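PDB 3K8G: outer membrane protein TP0453 from Treponema pallidum, which alters membrane permeability at acidic pH and might take part in ligand transport at the outer membrane. Local coordinates for residues P11-F25 / V57-F71. Numbering follows the deposited sequence.
Sequences PLGVVGSGADVYLYF and VYGAFFARSKEFRLF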
ATOM      1  N   PRO A  11     -13.029  -0.172  -2.703  1.00 16.80           N
ATOM      2  CA  PRO A  11     -12.046   0.503  -1.853  1.00 15.04           C
ATOM      3  C   PRO A  11     -11.042   1.361  -2.614  1.00 12.95           C
ATOM      4  O   PRO A  11     -10.531   2.344  -2.048  1.00  9.96           O
ATOM      5  CB  PRO A  11     -11.321  -0.674  -1.152  1.00 15.84           C
ATOM      6  CG  PRO A  11     -12.397  -1.748  -1.079  1.00 17.69           C
ATOM      7  CD  PRO A  11     -13.054  -1.628  -2.465  1.00 17.51           C
ATOM      8  N   LEU A  12     -10.708   0.994  -3.856  1.00 10.50           N
ATOM      9  CA  LEU A  12      -9.754   1.816  -4.648  1.00 10.58           C
ATOM     10  C   LEU A  12     -10.335   3.202  -4.980  1.00 11.15           C
ATOM     11  O   LEU A  12      -9.602   4.172  -5.011  1.00 10.16           O
ATOM     12  CB  LEU A  12      -9.298   1.082  -5.928  1.00 11.71           C
ATOM     13  CG  LEU A  12      -8.427  -0.168  -5.576  1.00 16.39           C
ATOM     14  CD1 LEU A  12      -8.194  -1.069  -6.793  1.00 18.47           C
ATOM     15  CD2 LEU A  12      -7.110   0.221  -4.899  1.00 15.15           C
ATOM     16  N   GLY A  13     -11.648   3.274  -5.189  1.00  9.36           N
ATOM     17  CA  GLY A  13     -12.310   4.576  -5.423  1.00 10.46           C
ATOM     18  C   GLY A  13     -12.352   5.413  -4.165  1.00  8.93           C
ATOM     19  O   GLY A  13     -12.442   6.636  -4.242  1.00 11.22           O
ATOM     20  N   VAL A  14     -12.275   4.755  -3.004  1.00 10.11           N
ATOM     21  CA  VAL A  14     -12.278   5.477  -1.717  1.00 11.21           C
ATOM     22  C   VAL A  14     -10.911   6.064  -1.353  1.00 10.46           C
ATOM     23  O   VAL A  14     -10.822   7.210  -0.896  1.00 11.00           O
ATOM     24  CB  VAL A  14     -12.782   4.596  -0.527  1.00 12.19           C
ATOM     25  CG1 VAL A  14     -12.708   5.398   0.819  1.00 10.08           C
ATOM     26  CG2 VAL A  14     -14.191   4.046  -0.769  1.00 10.68           C
ATOM     27  N   VAL A  15      -9.827   5.308  -1.542  1.00 11.37           N
ATOM     28  CA  VAL A  15      -8.491   5.872  -1.258  1.00 11.06           C
ATOM     29  C   VAL A  15      -8.144   7.006  -2.258  1.00 12.46           C
ATOM     30  O   VAL A  15      -7.376   7.910  -1.941  1.00 12.55           O
ATOM     31  CB  VAL A  15      -7.362   4.802  -1.157  1.00 10.41           C
ATOM     32  CG1 VAL A  15      -7.729   3.782  -0.029  1.00 11.77           C
ATOM     33  CG2 VAL A  15      -7.153   4.056  -2.504  1.00 10.89           C
ATOM     34  N   GLY A  16      -8.704   6.942  -3.457  1.00 12.83           N
ATOM     35  CA  GLY A  16      -8.661   8.080  -4.375  1.00 10.62           C
ATOM     36  C   GLY A  16      -7.785   7.909  -5.585  1.00 11.45           C
ATOM     37  O   GLY A  16      -6.840   7.133  -5.583  1.00 11.03           O
ATOM     38  N   SER A  17      -8.106   8.691  -6.614  1.00  9.89           N
ATOM     39  CA  SER A  17      -7.321   8.866  -7.832  1.00 10.84           C
ATOM     40  C   SER A  17      -6.091   9.747  -7.664  1.00 10.31           C
ATOM     41  O   SER A  17      -6.072  10.616  -6.829  1.00 12.34           O
ATOM     42  CB  SER A  17      -8.222   9.602  -8.875  1.00 12.95           C
ATOM     43  OG  SER A  17      -9.059   8.640  -9.409  1.00 19.96           O
ATOM     44  N   GLY A  18      -5.138   9.578  -8.576  1.00 11.68           N
ATOM     45  CA  GLY A  18      -3.982  10.457  -8.710  1.00 14.58           C
ATOM     46  C   GLY A  18      -2.828  10.126  -7.771  1.00 14.49           C
ATOM     47  O   GLY A  18      -1.954  10.964  -7.568  1.00 12.02           O
ATOM     48  N   ALA A  19      -2.816   8.923  -7.188  1.00  9.39           N
ATOM     49  CA  ALA A  19      -1.781   8.592  -6.217  1.00 13.78           C
ATOM     50  C   ALA A  19      -0.440   8.262  -6.963  1.00 12.29           C
ATOM     51  O   ALA A  19      -0.449   7.807  -8.113  1.00 11.84           O
ATOM     52  CB  ALA A  19      -2.232   7.358  -5.326  1.00 10.63           C
ATOM     53  N   ASP A  20       0.678   8.430  -6.290  1.00 11.25           N
ATOM     54  CA  ASP A  20       1.968   7.986  -6.839  1.00 11.11           C
ATOM     55  C   ASP A  20       2.208   6.483  -6.688  1.00 10.46           C
ATOM     56  O   ASP A  20       2.931   5.883  -7.507  1.00 10.35           O
ATOM     57  CB  ASP A  20       3.054   8.758  -6.148  1.00 11.64           C
ATOM     58  CG  ASP A  20       2.917  10.234  -6.401  1.00 16.74           C
ATOM     59  OD1 ASP A  20       3.392  10.641  -7.451  1.00 15.19           O
ATOM     60  OD2 ASP A  20       2.269  10.965  -5.616  1.00 16.49           O
ATOM     61  N   VAL A  21       1.653   5.886  -5.616  1.00  8.02           N
ATOM     62  CA  VAL A  21       1.783   4.418  -5.364  1.00 10.80           C
ATOM     63  C   VAL A  21       0.441   3.874  -4.891  1.00 11.63           C
ATOM     64  O   VAL A  21      -0.200   4.520  -4.059  1.00 10.01           O
ATOM     65  CB  VAL A  21       2.831   4.080  -4.259  1.00 10.49           C
ATOM     66  CG1 VAL A  21       2.928   2.561  -4.015  1.00  9.80           C
ATOM     67  CG2 VAL A  21       4.219   4.668  -4.610  1.00  8.68           C
ATOM     68  N   TYR A  22      -0.003   2.740  -5.468  1.00  6.32           N
ATOM     69  CA  TYR A  22      -1.174   2.048  -4.962  1.00  7.12           C
ATOM     70  C   TYR A  22      -0.672   0.751  -4.356  1.00  6.92           C
ATOM     71  O   TYR A  22       0.271   0.150  -4.890  1.00  7.58           O
ATOM     72  CB  TYR A  22      -2.200   1.752  -6.085  1.00  7.27           C
ATOM     73  CG  TYR A  22      -2.957   3.012  -6.446  1.00  8.60           C
ATOM     74  CD1 TYR A  22      -4.061   3.443  -5.675  1.00  7.56           C
ATOM     75  CD2 TYR A  22      -2.539   3.791  -7.535  1.00  8.83           C
ATOM     76  CE1 TYR A  22      -4.752   4.642  -6.017  1.00 10.10           C
ATOM     77  CE2 TYR A  22      -3.225   5.024  -7.862  1.00 11.01           C
ATOM     78  CZ  TYR A  22      -4.309   5.404  -7.107  1.00 11.57           C
ATOM     79  OH  TYR A  22      -4.915   6.598  -7.399  1.00  9.90           O
ATOM     80  N   LEU A  23      -1.315   0.324  -3.259  1.00  8.72           N
ATOM     81  CA  LEU A  23      -0.872  -0.859  -2.520  1.00  9.73           C
ATOM     82  C   LEU A  23      -2.065  -1.730  -2.159  1.00 10.04           C
ATOM     83  O   LEU A  23      -3.154  -1.243  -1.883  1.00  8.66           O
ATOM     84  CB  LEU A  23      -0.159  -0.463  -1.212  1.00 12.02           C
ATOM     85  CG  LEU A  23       0.982   0.556  -1.304  1.00 15.36           C
ATOM     86  CD1 LEU A  23       0.403   2.016  -1.216  1.00 15.06           C
ATOM     87  CD2 LEU A  23       2.003   0.309  -0.155  1.00 17.20           C
ATOM     88  N   TYR A  24      -1.868  -3.039  -2.185  1.00  9.97           N
ATOM     89  CA  TYR A  24      -2.875  -3.921  -1.664  1.00 10.61           C
ATOM     90  C   TYR A  24      -2.175  -5.030  -0.849  1.00 13.10           C
ATOM     91  O   TYR A  24      -1.275  -5.704  -1.359  1.00  9.56           O
ATOM     92  CB  TYR A  24      -3.684  -4.513  -2.832  1.00 10.89           C
ATOM     93  CG  TYR A  24      -4.536  -5.667  -2.401  1.00 10.03           C
ATOM     94  CD1 TYR A  24      -5.718  -5.468  -1.708  1.00 14.41           C
ATOM     95  CD2 TYR A  24      -4.143  -6.978  -2.693  1.00 12.82           C
ATOM     96  CE1 TYR A  24      -6.514  -6.585  -1.291  1.00 13.32           C
ATOM     97  CE2 TYR A  24      -4.914  -8.098  -2.278  1.00 15.32           C
ATOM     98  CZ  TYR A  24      -6.093  -7.884  -1.606  1.00 17.71           C
ATOM     99  OH  TYR A  24      -6.830  -8.992  -1.230  1.00 17.83           O
ATOM    100  N   PHE A  25      -2.596  -5.207   0.408  1.00 12.88           N
ATOM    101  CA  PHE A  25      -2.031  -6.252   1.282  1.00 16.64           C
ATOM    102  C   PHE A  25      -3.162  -7.149   1.814  1.00 17.43           C
ATOM    103  O   PHE A  25      -3.934  -6.692   2.645  1.00 16.69           O
ATOM    104  CB  PHE A  25      -1.426  -5.625   2.539  1.00 15.68           C
ATOM    105  CG  PHE A  25      -0.253  -4.696   2.298  1.00 20.09           C
ATOM    106  CD1 PHE A  25       1.051  -5.139   2.492  1.00 19.55           C
ATOM    107  CD2 PHE A  25      -0.459  -3.361   1.983  1.00 24.15           C
ATOM    108  CE1 PHE A  25       2.140  -4.292   2.309  1.00 23.76           C
ATOM    109  CE2 PHE A  25       0.626  -2.503   1.794  1.00 25.98           C
ATOM    110  CZ  PHE A  25       1.917  -2.963   1.954  1.00 23.51           C
ATOM    111  N   VAL A  57      -6.073  -4.698   3.246  1.00 13.35           N
ATOM    112  CA  VAL A  57      -5.796  -3.267   3.311  1.00 13.30           C
ATOM    113  C   VAL A  57      -5.517  -2.752   1.865  1.00 12.89           C
ATOM    114  O   VAL A  57      -4.691  -3.318   1.154  1.00 11.96           O
ATOM    115  CB  VAL A  57      -4.559  -2.978   4.212  1.00 15.27           C
ATOM    116  CG1 VAL A  57      -4.160  -1.479   4.158  1.00 14.17           C
ATOM    117  CG2 VAL A  57      -4.835  -3.359   5.702  1.00 13.87           C
ATOM    118  N   TYR A  58      -6.183  -1.667   1.481  1.00 12.04           N
ATOM    119  CA  TYR A  58      -5.981  -0.993   0.190  1.00  9.57           C
ATOM    120  C   TYR A  58      -5.349   0.347   0.514  1.00 11.56           C
ATOM    121  O   TYR A  58      -5.791   1.027   1.449  1.00 12.46           O
ATOM    122  CB  TYR A  58      -7.339  -0.761  -0.478  1.00 11.46           C
ATOM    123  CG  TYR A  58      -8.114  -2.020  -0.698  1.00 14.51           C
ATOM    124  CD1 TYR A  58      -8.101  -2.648  -1.944  1.00 18.26           C
ATOM    125  CD2 TYR A  58      -8.846  -2.606   0.340  1.00 19.72           C
ATOM    126  CE1 TYR A  58      -8.816  -3.825  -2.167  1.00 19.11           C
ATOM    127  CE2 TYR A  58      -9.557  -3.802   0.129  1.00 24.04           C
ATOM    128  CZ  TYR A  58      -9.529  -4.399  -1.129  1.00 24.57           C
ATOM    129  OH  TYR A  58     -10.231  -5.570  -1.361  1.00 24.23           O
ATOM    130  N   GLY A  59      -4.294   0.734  -0.206  1.00 11.97           N
ATOM    131  CA  GLY A  59      -3.624   1.958   0.162  1.00 12.22           C
ATOM    132  C   GLY A  59      -3.269   2.796  -1.061  1.00 11.09           C
ATOM    133  O   GLY A  59      -3.080   2.276  -2.145  1.00  8.83           O
ATOM    134  N   ALA A  60      -3.122   4.092  -0.835  1.00 10.68           N
ATOM    135  CA  ALA A  60      -2.651   5.021  -1.861  1.00  9.65           C
ATOM    136  C   ALA A  60      -1.685   6.005  -1.154  1.00 10.47           C
ATOM    137  O   ALA A  60      -2.011   6.540  -0.077  1.00 11.89           O
ATOM    138  CB  ALA A  60      -3.810   5.757  -2.472  1.00  9.63           C
ATOM    139  N   PHE A  61      -0.499   6.183  -1.728  1.00  9.14           N
ATOM    140  CA  PHE A  61       0.452   7.207  -1.235  1.00 11.28           C
ATOM    141  C   PHE A  61       0.512   8.399  -2.203  1.00 11.25           C
ATOM    142  O   PHE A  61       0.680   8.205  -3.422  1.00 10.29           O
ATOM    143  CB  PHE A  61       1.859   6.609  -1.125  1.00  9.73           C
ATOM    144  CG  PHE A  61       2.910   7.663  -0.860  1.00 10.23           C
ATOM    145  CD1 PHE A  61       2.939   8.318   0.354  1.00 12.39           C
ATOM    146  CD2 PHE A  61       3.812   8.017  -1.843  1.00 11.27           C
ATOM    147  CE1 PHE A  61       3.909   9.320   0.604  1.00 13.64           C
ATOM    148  CE2 PHE A  61       4.759   9.012  -1.608  1.00 13.86           C
ATOM    149  CZ  PHE A  61       4.787   9.659  -0.373  1.00 16.04           C
ATOM    150  N   PHE A  62       0.389   9.611  -1.662  1.00 11.36           N
ATOM    151  CA  PHE A  62       0.448  10.850  -2.456  1.00 11.49           C
ATOM    152  C   PHE A  62       1.681  11.664  -2.084  1.00 11.33           C
ATOM    153  O   PHE A  62       1.770  12.169  -0.972  1.00 10.77           O
ATOM    154  CB  PHE A  62      -0.824  11.691  -2.222  1.00 10.88           C
ATOM    155  CG  PHE A  62      -2.091  10.996  -2.639  1.00 12.11           C
ATOM    156  CD1 PHE A  62      -2.672  11.297  -3.873  1.00 13.73           C
ATOM    157  CD2 PHE A  62      -2.696  10.057  -1.816  1.00 14.55           C
ATOM    158  CE1 PHE A  62      -3.846  10.674  -4.288  1.00 13.95           C
ATOM    159  CE2 PHE A  62      -3.862   9.400  -2.236  1.00 14.09           C
ATOM    160  CZ  PHE A  62      -4.429   9.739  -3.478  1.00 10.06           C
ATOM    161  N   ALA A  63       2.639  11.779  -3.003  1.00 12.55           N
ATOM    162  CA  ALA A  63       3.914  12.393  -2.688  1.00 14.14           C
ATOM    163  C   ALA A  63       3.789  13.891  -2.375  1.00 16.21           C
ATOM    164  O   ALA A  63       4.466  14.398  -1.474  1.00 16.04           O
ATOM    165  CB  ALA A  63       4.898  12.214  -3.848  1.00 12.91           C
ATOM    166  N   ARG A  64       2.957  14.590  -3.136  1.00 15.63           N
ATOM    167  CA  ARG A  64       2.892  16.065  -3.029  1.00 18.88           C
ATOM    168  C   ARG A  64       2.318  16.539  -1.702  1.00 19.35           C
ATOM    169  O   ARG A  64       2.847  17.477  -1.086  1.00 16.65           O
ATOM    170  CB  ARG A  64       2.127  16.671  -4.217  1.00 19.71           C
ATOM    171  CG  ARG A  64       2.858  16.506  -5.548  1.00 27.82           C
ATOM    172  CD  ARG A  64       2.377  17.527  -6.591  1.00 38.10           C
ATOM    173  NE  ARG A  64       3.066  18.805  -6.440  1.00 44.19           N
ATOM    174  CZ  ARG A  64       2.905  19.862  -7.237  1.00 47.29           C
ATOM    175  NH1 ARG A  64       2.051  19.823  -8.253  1.00 47.67           N
ATOM    176  NH2 ARG A  64       3.596  20.970  -7.007  1.00 48.93           N
ATOM    177  N   SER A  65       1.268  15.862  -1.244  1.00 15.96           N
ATOM    178  CA  SER A  65       0.663  16.133   0.070  1.00 16.90           C
ATOM    179  C   SER A  65       1.214  15.227   1.193  1.00 15.80           C
ATOM    180  O   SER A  65       0.730  15.280   2.332  1.00 16.38           O
ATOM    181  CB  SER A  65      -0.864  15.993  -0.037  1.00 16.64           C
ATOM    182  OG  SER A  65      -1.213  14.739  -0.656  1.00 14.60           O
ATOM    183  N   LYS A  66       2.216  14.402   0.860  1.00 14.74           N
ATOM    184  CA  LYS A  66       2.910  13.500   1.825  1.00 12.21           C
ATOM    185  C   LYS A  66       1.969  12.743   2.736  1.00 11.58           C
ATOM    186  O   LYS A  66       1.958  12.977   3.954  1.00  9.38           O
ATOM    187  CB  LYS A  66       3.923  14.299   2.692  1.00 15.73           C
ATOM    188  CG  LYS A  66       5.056  14.984   1.907  1.00 22.53           C
ATOM    189  CD  LYS A  66       5.532  16.236   2.642  1.00 35.27           C
ATOM    190  CE  LYS A  66       6.629  16.962   1.882  1.00 39.80           C
ATOM    191  NZ  LYS A  66       7.982  16.523   2.325  1.00 47.32           N
ATOM    192  N   GLU A  67       1.186  11.816   2.183  1.00  8.82           N
ATOM    193  CA  GLU A  67       0.174  11.152   2.992  1.00  9.66           C
ATOM    194  C   GLU A  67      -0.086   9.779   2.449  1.00  9.59           C
ATOM    195  O   GLU A  67       0.068   9.567   1.240  1.00 11.30           O
ATOM    196  CB  GLU A  67      -1.140  11.933   2.930  1.00 11.44           C
ATOM    197  CG  GLU A  67      -1.645  12.182   1.493  1.00 10.95           C
ATOM    198  CD  GLU A  67      -3.039  12.811   1.429  1.00 11.89           C
ATOM    199  OE1 GLU A  67      -3.903  12.432   2.223  1.00 10.85           O
ATOM    200  OE2 GLU A  67      -3.238  13.743   0.640  1.00 11.87           O
ATOM    201  N   PHE A  68      -0.511   8.872   3.322  1.00  9.26           N
ATOM    202  CA  PHE A  68      -1.061   7.588   2.894  1.00  9.67           C
ATOM    203  C   PHE A  68      -2.541   7.618   3.225  1.00 12.22           C
ATOM    204  O   PHE A  68      -2.936   8.143   4.278  1.00 11.16           O
ATOM    205  CB  PHE A  68      -0.445   6.438   3.708  1.00 10.50           C
ATOM    206  CG  PHE A  68       0.919   6.000   3.250  1.00 15.34           C
ATOM    207  CD1 PHE A  68       1.054   4.944   2.344  1.00 14.65           C
ATOM    208  CD2 PHE A  68       2.075   6.547   3.819  1.00 18.69           C
ATOM    209  CE1 PHE A  68       2.330   4.467   1.950  1.00 15.88           C
ATOM    210  CE2 PHE A  68       3.363   6.078   3.431  1.00 18.14           C
ATOM    211  CZ  PHE A  68       3.477   5.051   2.484  1.00 14.37           C
ATOM    212  N   ARG A  69      -3.369   7.062   2.338  1.00  9.96           N
ATOM    213  CA  ARG A  69      -4.779   6.882   2.632  1.00  9.62           C
ATOM    214  C   ARG A  69      -5.028   5.418   2.528  1.00 10.76           C
ATOM    215  O   ARG A  69      -4.638   4.817   1.526  1.00 10.24           O
ATOM    216  CB  ARG A  69      -5.640   7.611   1.611  1.00 10.49           C
ATOM    217  CG  ARG A  69      -5.307   9.138   1.519  1.00 11.76           C
ATOM    218  CD  ARG A  69      -6.342   9.851   0.617  1.00 12.17           C
ATOM    219  NE  ARG A  69      -5.777  11.139   0.198  1.00 11.13           N
ATOM    220  CZ  ARG A  69      -6.010  11.715  -0.969  1.00 11.03           C
ATOM    221  NH1 ARG A  69      -6.824  11.139  -1.868  1.00  9.43           N
ATOM    222  NH2 ARG A  69      -5.425  12.867  -1.248  1.00  9.11           N
ATOM    223  N   LEU A  70      -5.690   4.850   3.538  1.00 11.87           N
ATOM    224  CA  LEU A  70      -5.815   3.402   3.640  1.00  9.99           C
ATOM    225  C   LEU A  70      -7.263   3.038   3.893  1.00  9.72           C
ATOM    226  O   LEU A  70      -7.971   3.685   4.651  1.00 11.62           O
ATOM    227  CB  LEU A  70      -4.957   2.852   4.804  1.00 12.36           C
ATOM    228  CG  LEU A  70      -3.476   3.258   4.768  1.00 18.67           C
ATOM    229  CD1 LEU A  70      -2.824   3.165   6.123  1.00 26.44           C
ATOM    230  CD2 LEU A  70      -2.774   2.371   3.724  1.00 17.87           C
ATOM    231  N   PHE A  71      -7.683   1.956   3.274  1.00 10.52           N
ATOM    232  CA  PHE A  71      -8.993   1.432   3.482  1.00 11.87           C
ATOM    233  C   PHE A  71      -8.881  -0.046   3.854  1.00 13.06           C
ATOM    234  O   PHE A  71      -8.212  -0.811   3.162  1.00 11.78           O
ATOM    235  CB  PHE A  71      -9.818   1.623   2.204  1.00 11.35           C
ATOM    236  CG  PHE A  71     -11.234   1.140   2.321  1.00 12.12           C
ATOM    237  CD1 PHE A  71     -12.273   2.039   2.548  1.00 18.45           C
ATOM    238  CD2 PHE A  71     -11.531  -0.215   2.169  1.00 14.42           C
ATOM    239  CE1 PHE A  71     -13.606   1.599   2.627  1.00 15.00           C
ATOM    240  CE2 PHE A  71     -12.866  -0.674   2.272  1.00 18.99           C
ATOM    241  CZ  PHE A  71     -13.888   0.238   2.483  1.00 12.61           C
TER
HETATM  242  O   HOH W   1      -7.400  11.758  -4.699  1.00 15.57           O
HETATM  243  O   HOH W   2       1.563  13.525  -5.453  1.00 29.64           O
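Val15, Tyr58 and Pro11 show how a short helix can be seated on the strands it accompanies. Val15 lies against the backbone of both strands of the 57-71 hairpin: CG1, anti to its own carbonyl carbon (chi1 -58°), rests 3.6 Å from Arg69 O and 3.7 Å from Tyr58 O, with Phe71 CB beside it, while CG2 meets Ala60 CB. The Tyr58 ring is sandwiched. Pro11 CB sits over one face, 3.6 Å from the ring centroid in a CH-pi contact, and Tyr24 CD1 approaches the other, the two tyrosines lying alongside with oblique planes; the Tyr58 hydroxyl is hydrogen-bonded to Cys153 O, at the end of helix 147-153. Pro11 CB also reaches Phe71 CD2 at 3.4 Å. Where the helix ends, Arg69 NH1 donates to Val15 O (3.3 Å) while its NE and NH2 grip Glu67 side-on. That guanidinium lies nearly parallel over one face of the Phe62 ring, displaced toward its rim; the opposite face takes Ala19 CB. At the start of strand 21-25, Asp20 N and, weakly, Val21 N both address Phe61 O, a classic beta bulge, and Asp20 OD2 receives Ala63 N almost straight (2.8 Å, 174°) from above the carboxylate plane. The whole is a hairpin with strand 21-25 added antiparallel beside 57-62, inside the strand order of TP0453's U-shaped beta-half-barrel; helix 11-15, probably amphipathic, runs 31° from strand 57-62 on the Tyr58 and Ala60 face.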